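Long-range contact in ErfK/YbiS/YcfS/YnhG family protein (Xylanimonas cellulosilytica, PDB 4LPQ), which probably acts as a peptidoglycan L,D-transpeptidase in bacterial cell-wall biosynthesis, the chain here pairing a putative peptidoglycan-binding domain with the catalytic domain: residues 97-109 with 186-198. Residues are numbered along the deposited sequence; the frame is centred on the assembly and turned at random. Where two conformers were deposited one is given.
Sequences LLAVEDGRVVRII and NAAMNWLWDSWGM
R107, in the conformer given, lies across the indole of W191, and the two side chains run at about a right angle. From the strand its CB sits 3.9 Å from W191 CH2. CG then drops over the face of the six-membered ring, 3.6 Å from its centroid, a CH-pi contact. The bend at chi2 turns the chain back along the indole, with NE and CZ near CZ2 and CE2, and in this conformer the guanidinium ends with W191 CZ2 above its centre, the planes 31° apart. NH2 comes to 3.8 Å from W191 NE1, while NH1 donates to the V106 carbonyl oxygen. The opposite face of W191 takes the CB of W196, and A99 CB and V106 CG1 meet its edge. W196 swings its indole out toward the hairpin, CG opposite the backbone N (chi1 -166°), and meets A99, whose CB stands over its six-membered ring, 8° off the normal. Its NE1 donates to E101 OE1 (2.8 Å) on the anti side, a somewhat bent bond, and a water lies 2.9 Å from E101 OE1. Replacing W196 by alanine would take away the indole and is likely to leave a gap under A99 and E101 OE1 without its N-H donor. Farther along, I109 sets CG2 against A188 CB (3.5 Å) and meets L192 tip to tip. A classic beta bulge, with V106 and R107 both opposite A99, turns both side chains toward the helix. The whole is a beta-hairpin packed against helix 186-196, which follows the predicted nucleophile C181 in the L,D-transpeptidase (YkuD) catalytic domain.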
loop_
_atom_site.group_PDB
_atom_site.type_symbol
_atom_site.label_atom_id
_atom_site.label_comp_id
_atom_site.label_asym_id
_atom_site.label_seq_id
_atom_site.Cartn_x
_atom_site.Cartn_y
_atom_site.Cartn_z
ATOM N N LEU A 97 3.028 -1.520 -2.302
ATOM C CA LEU A 97 3.045 -2.969 -2.402
ATOM C C LEU A 97 2.355 -3.349 -3.690
ATOM O O LEU A 97 1.263 -2.874 -4.010
ATOM C CB LEU A 97 2.361 -3.580 -1.153
ATOM C CG LEU A 97 2.307 -5.099 -1.111
ATOM C CD1 LEU A 97 2.251 -5.539 0.334
ATOM C CD2 LEU A 97 1.058 -5.603 -1.830
ATOM N N LEU A 98 2.985 -4.228 -4.459
ATOM C CA LEU A 98 2.478 -4.733 -5.690
ATOM C C LEU A 98 2.110 -6.232 -5.550
ATOM O O LEU A 98 2.985 -7.012 -5.148
ATOM C CB LEU A 98 3.476 -4.586 -6.825
ATOM C CG LEU A 98 4.183 -3.247 -6.965
ATOM C CD1 LEU A 98 5.157 -3.259 -8.133
ATOM C CD2 LEU A 98 3.164 -2.158 -7.131
ATOM N N ALA A 99 0.869 -6.582 -5.880
ATOM C CA ALA A 99 0.460 -7.982 -5.972
ATOM C C ALA A 99 0.676 -8.275 -7.455
ATOM O O ALA A 99 0.008 -7.735 -8.321
ATOM C CB ALA A 99 -0.976 -8.113 -5.553
ATOM N N VAL A 100 1.615 -9.158 -7.713
ATOM C CA VAL A 100 2.116 -9.449 -9.086
ATOM C C VAL A 100 1.865 -10.927 -9.437
ATOM O O VAL A 100 2.080 -11.813 -8.600
ATOM C CB VAL A 100 3.615 -9.123 -9.215
ATOM C CG1 VAL A 100 4.093 -9.263 -10.658
ATOM C CG2 VAL A 100 3.978 -7.702 -8.674
ATOM N N GLU A 101 1.375 -11.180 -10.628
ATOM C CA GLU A 101 1.215 -12.559 -11.146
ATOM C C GLU A 101 1.753 -12.639 -12.550
ATOM O O GLU A 101 1.363 -11.905 -13.447
ATOM C CB GLU A 101 -0.202 -12.987 -11.167
ATOM C CG GLU A 101 -0.865 -13.149 -9.861
ATOM C CD GLU A 101 -2.293 -13.722 -10.063
ATOM O OE1 GLU A 101 -3.253 -13.096 -9.560
ATOM O OE2 GLU A 101 -2.425 -14.649 -10.840
ATOM N N ASP A 102 2.763 -13.474 -12.778
ATOM C CA ASP A 102 3.322 -13.702 -14.101
ATOM C C ASP A 102 3.812 -12.398 -14.745
ATOM O O ASP A 102 3.560 -12.121 -15.926
ATOM C CB ASP A 102 2.361 -14.501 -14.971
ATOM C CG ASP A 102 2.152 -15.931 -14.460
ATOM O OD1 ASP A 102 3.059 -16.464 -13.781
ATOM O OD2 ASP A 102 1.082 -16.493 -14.828
ATOM N N GLY A 103 4.481 -11.581 -13.929
ATOM C CA GLY A 103 5.072 -10.306 -14.375
ATOM C C GLY A 103 4.062 -9.208 -14.664
ATOM O O GLY A 103 4.437 -8.133 -15.238
ATOM N N ARG A 104 2.805 -9.400 -14.310
ATOM C CA ARG A 104 1.737 -8.397 -14.482
ATOM C C ARG A 104 1.318 -7.947 -13.072
ATOM O O ARG A 104 1.013 -8.741 -12.190
ATOM C CB ARG A 104 0.494 -9.051 -15.168
ATOM C CG ARG A 104 -0.767 -8.141 -15.278
ATOM C CD ARG A 104 -2.020 -8.834 -15.910
ATOM N NE ARG A 104 -2.617 -10.084 -15.308
ATOM C CZ ARG A 104 -3.613 -10.174 -14.410
ATOM N NH1 ARG A 104 -4.178 -9.076 -13.895
ATOM N NH2 ARG A 104 -4.025 -11.378 -13.981
ATOM N N VAL A 105 1.226 -6.635 -12.877
ATOM C CA VAL A 105 0.698 -6.100 -11.619
ATOM C C VAL A 105 -0.786 -6.342 -11.605
ATOM O O VAL A 105 -1.545 -5.837 -12.499
ATOM C CB VAL A 105 1.022 -4.596 -11.500
ATOM C CG1 VAL A 105 0.399 -4.005 -10.299
ATOM C CG2 VAL A 105 2.520 -4.434 -11.495
ATOM N N VAL A 106 -1.260 -6.976 -10.558
ATOM C CA VAL A 106 -2.675 -7.213 -10.332
ATOM C C VAL A 106 -3.302 -6.075 -9.507
ATOM O O VAL A 106 -4.378 -5.566 -9.839
ATOM C CB VAL A 106 -2.927 -8.607 -9.684
ATOM C CG1 VAL A 106 -4.406 -8.846 -9.382
ATOM C CG2 VAL A 106 -2.361 -9.683 -10.569
ATOM N N ARG A 107 -2.574 -5.672 -8.455
ATOM C CA ARG A 107 -2.995 -4.524 -7.653
ATOM C C ARG A 107 -1.803 -3.780 -7.151
ATOM O O ARG A 107 -0.726 -4.326 -6.876
ATOM C CB ARG A 107 -3.855 -4.853 -6.374
ATOM C CG ARG A 107 -5.243 -5.366 -6.530
ATOM C CD ARG A 107 -6.241 -4.430 -7.197
ATOM N NE ARG A 107 -7.548 -5.074 -7.169
ATOM C CZ ARG A 107 -7.929 -5.993 -8.068
ATOM N NH1 ARG A 107 -7.134 -6.385 -9.047
ATOM N NH2 ARG A 107 -9.081 -6.614 -7.962
ATOM N N ILE A 108 -2.013 -2.463 -7.018
ATOM C CA ILE A 108 -1.087 -1.567 -6.357
ATOM C C ILE A 108 -1.760 -1.127 -5.053
ATOM O O ILE A 108 -2.887 -0.605 -5.125
ATOM C CB ILE A 108 -0.737 -0.321 -7.205
ATOM C CG1 ILE A 108 -0.262 -0.666 -8.603
ATOM C CG2 ILE A 108 0.314 0.507 -6.434
ATOM C CD1 ILE A 108 -1.326 -0.748 -9.637
ATOM N N ILE A 109 -1.044 -1.261 -3.925
ATOM C CA ILE A 109 -1.611 -1.021 -2.612
ATOM C C ILE A 109 -0.733 0.003 -1.889
ATOM O O ILE A 109 0.512 -0.184 -1.856
ATOM C CB ILE A 109 -1.737 -2.369 -1.860
ATOM C CG1 ILE A 109 -2.839 -3.205 -2.467
ATOM C CG2 ILE A 109 -2.006 -2.166 -0.388
ATOM C CD1 ILE A 109 -2.760 -4.678 -2.151
ATOM N N ASN A 186 -6.533 -2.484 6.292
ATOM C CA ASN A 186 -7.163 -3.766 6.604
ATOM C C ASN A 186 -7.892 -4.378 5.393
ATOM O O ASN A 186 -7.829 -5.545 5.188
ATOM C CB ASN A 186 -8.077 -3.615 7.808
ATOM C CG ASN A 186 -7.391 -3.359 9.109
ATOM O OD1 ASN A 186 -6.220 -3.447 9.270
ATOM N ND2 ASN A 186 -8.220 -3.027 10.061
ATOM N N ALA A 187 -8.565 -3.499 4.620
ATOM C CA ALA A 187 -9.242 -3.953 3.439
ATOM C C ALA A 187 -8.284 -4.566 2.427
ATOM O O ALA A 187 -8.571 -5.576 1.810
ATOM C CB ALA A 187 -10.051 -2.842 2.854
ATOM N N ALA A 188 -7.155 -3.891 2.207
ATOM C CA ALA A 188 -6.148 -4.423 1.288
ATOM C C ALA A 188 -5.633 -5.766 1.833
ATOM O O ALA A 188 -5.450 -6.701 1.057
ATOM C CB ALA A 188 -4.986 -3.438 1.060
HETATM N N MSE A 189 -5.418 -5.866 3.114
HETATM C CA MSE A 189 -4.897 -7.107 3.709
HETATM C C MSE A 189 -5.960 -8.221 3.498
HETATM O O MSE A 189 -5.579 -9.340 3.148
HETATM C CB MSE A 189 -4.583 -6.901 5.188
HETATM C CG MSE A 189 -3.648 -7.986 5.661
HETATM SE SE MSE A 189 -1.831 -7.684 4.903
HETATM C CE MSE A 189 -1.197 -9.506 4.876
ATOM N N ASN A 190 -7.234 -7.920 3.681
ATOM C CA ASN A 190 -8.266 -8.889 3.499
ATOM C C ASN A 190 -8.312 -9.370 2.062
ATOM O O ASN A 190 -8.480 -10.576 1.805
ATOM C CB ASN A 190 -9.641 -8.345 3.948
ATOM C CG ASN A 190 -9.728 -8.079 5.438
ATOM O OD1 ASN A 190 -9.026 -8.667 6.249
ATOM N ND2 ASN A 190 -10.650 -7.185 5.783
ATOM N N TRP A 191 -8.127 -8.447 1.141
ATOM C CA TRP A 191 -8.076 -8.772 -0.260
ATOM C C TRP A 191 -6.911 -9.732 -0.567
ATOM O O TRP A 191 -7.095 -10.772 -1.252
ATOM C CB TRP A 191 -8.065 -7.554 -1.155
ATOM C CG TRP A 191 -8.010 -7.851 -2.611
ATOM C CD1 TRP A 191 -9.091 -8.147 -3.396
ATOM C CD2 TRP A 191 -6.843 -8.025 -3.436
ATOM N NE1 TRP A 191 -8.650 -8.462 -4.683
ATOM C CE2 TRP A 191 -7.278 -8.404 -4.724
ATOM C CE3 TRP A 191 -5.471 -7.866 -3.220
ATOM C CZ2 TRP A 191 -6.388 -8.665 -5.763
ATOM C CZ3 TRP A 191 -4.583 -8.119 -4.233
ATOM C CH2 TRP A 191 -5.029 -8.498 -5.532
ATOM N N LEU A 192 -5.719 -9.431 -0.070
ATOM C CA LEU A 192 -4.552 -10.282 -0.227
ATOM C C LEU A 192 -4.839 -11.670 0.301
ATOM O O LEU A 192 -4.513 -12.651 -0.378
ATOM C CB LEU A 192 -3.370 -9.666 0.494
ATOM C CG LEU A 192 -2.766 -8.425 -0.154
ATOM C CD1 LEU A 192 -1.768 -7.753 0.788
ATOM C CD2 LEU A 192 -2.134 -8.721 -1.492
ATOM N N TRP A 193 -5.430 -11.811 1.508
ATOM C CA TRP A 193 -5.708 -13.087 2.090
ATOM C C TRP A 193 -6.752 -13.871 1.334
ATOM O O TRP A 193 -6.610 -15.070 1.069
ATOM C CB TRP A 193 -6.113 -12.946 3.541
ATOM C CG TRP A 193 -5.107 -12.859 4.567
ATOM C CD1 TRP A 193 -4.350 -11.720 4.890
ATOM C CD2 TRP A 193 -4.785 -13.856 5.554
ATOM N NE1 TRP A 193 -3.587 -11.981 5.983
ATOM C CE2 TRP A 193 -3.819 -13.268 6.426
ATOM C CE3 TRP A 193 -5.215 -15.124 5.821
ATOM C CZ2 TRP A 193 -3.327 -13.907 7.535
ATOM C CZ3 TRP A 193 -4.715 -15.762 6.894
ATOM C CH2 TRP A 193 -3.796 -15.149 7.773
ATOM N N ASP A 194 -7.892 -13.221 1.102
ATOM C CA ASP A 194 -9.165 -13.912 0.850
ATOM C C ASP A 194 -9.581 -13.942 -0.602
ATOM O O ASP A 194 -10.281 -14.805 -1.008
ATOM C CB ASP A 194 -10.282 -13.317 1.683
ATOM C CG ASP A 194 -10.083 -13.380 3.163
ATOM O OD1 ASP A 194 -9.376 -14.288 3.641
ATOM O OD2 ASP A 194 -10.644 -12.440 3.838
ATOM N N SER A 195 -9.141 -12.961 -1.355
ATOM C CA SER A 195 -9.516 -12.843 -2.760
ATOM C C SER A 195 -8.377 -13.220 -3.680
ATOM O O SER A 195 -8.501 -14.092 -4.543
ATOM C CB SER A 195 -10.091 -11.435 -3.067
ATOM O OG SER A 195 -10.507 -11.360 -4.426
ATOM N N TRP A 196 -7.264 -12.519 -3.545
ATOM C CA TRP A 196 -6.047 -12.842 -4.286
ATOM C C TRP A 196 -5.470 -14.190 -3.895
ATOM O O TRP A 196 -5.282 -15.061 -4.749
ATOM C CB TRP A 196 -4.999 -11.729 -4.181
ATOM C CG TRP A 196 -3.932 -11.835 -5.134
ATOM C CD1 TRP A 196 -4.044 -11.914 -6.465
ATOM C CD2 TRP A 196 -2.536 -11.706 -4.872
ATOM N NE1 TRP A 196 -2.822 -11.941 -7.075
ATOM C CE2 TRP A 196 -1.873 -11.780 -6.118
ATOM C CE3 TRP A 196 -1.748 -11.658 -3.701
ATOM C CZ2 TRP A 196 -0.497 -11.727 -6.221
ATOM C CZ3 TRP A 196 -0.409 -11.549 -3.771
ATOM C CH2 TRP A 196 0.222 -11.583 -4.976
ATOM N N GLY A 197 -5.192 -14.362 -2.621
ATOM C CA GLY A 197 -4.537 -15.481 -2.041
ATOM C C GLY A 197 -3.048 -15.243 -2.041
ATOM O O GLY A 197 -2.425 -14.935 -3.062
HETATM N N MSE A 198 -2.478 -15.406 -0.863
HETATM C CA MSE A 198 -1.042 -15.160 -0.625
HETATM C C MSE A 198 -0.612 -16.238 0.340
HETATM O O MSE A 198 -0.318 -15.999 1.513
HETATM C CB MSE A 198 -0.949 -13.719 -0.024
HETATM C CG MSE A 198 0.423 -13.269 0.202
HETATM SE SE MSE A 198 0.266 -11.402 0.905
HETATM C CE MSE A 198 2.108 -11.439 1.630
HETATM O O HOH W 1 -4.300 -15.294 -7.974
#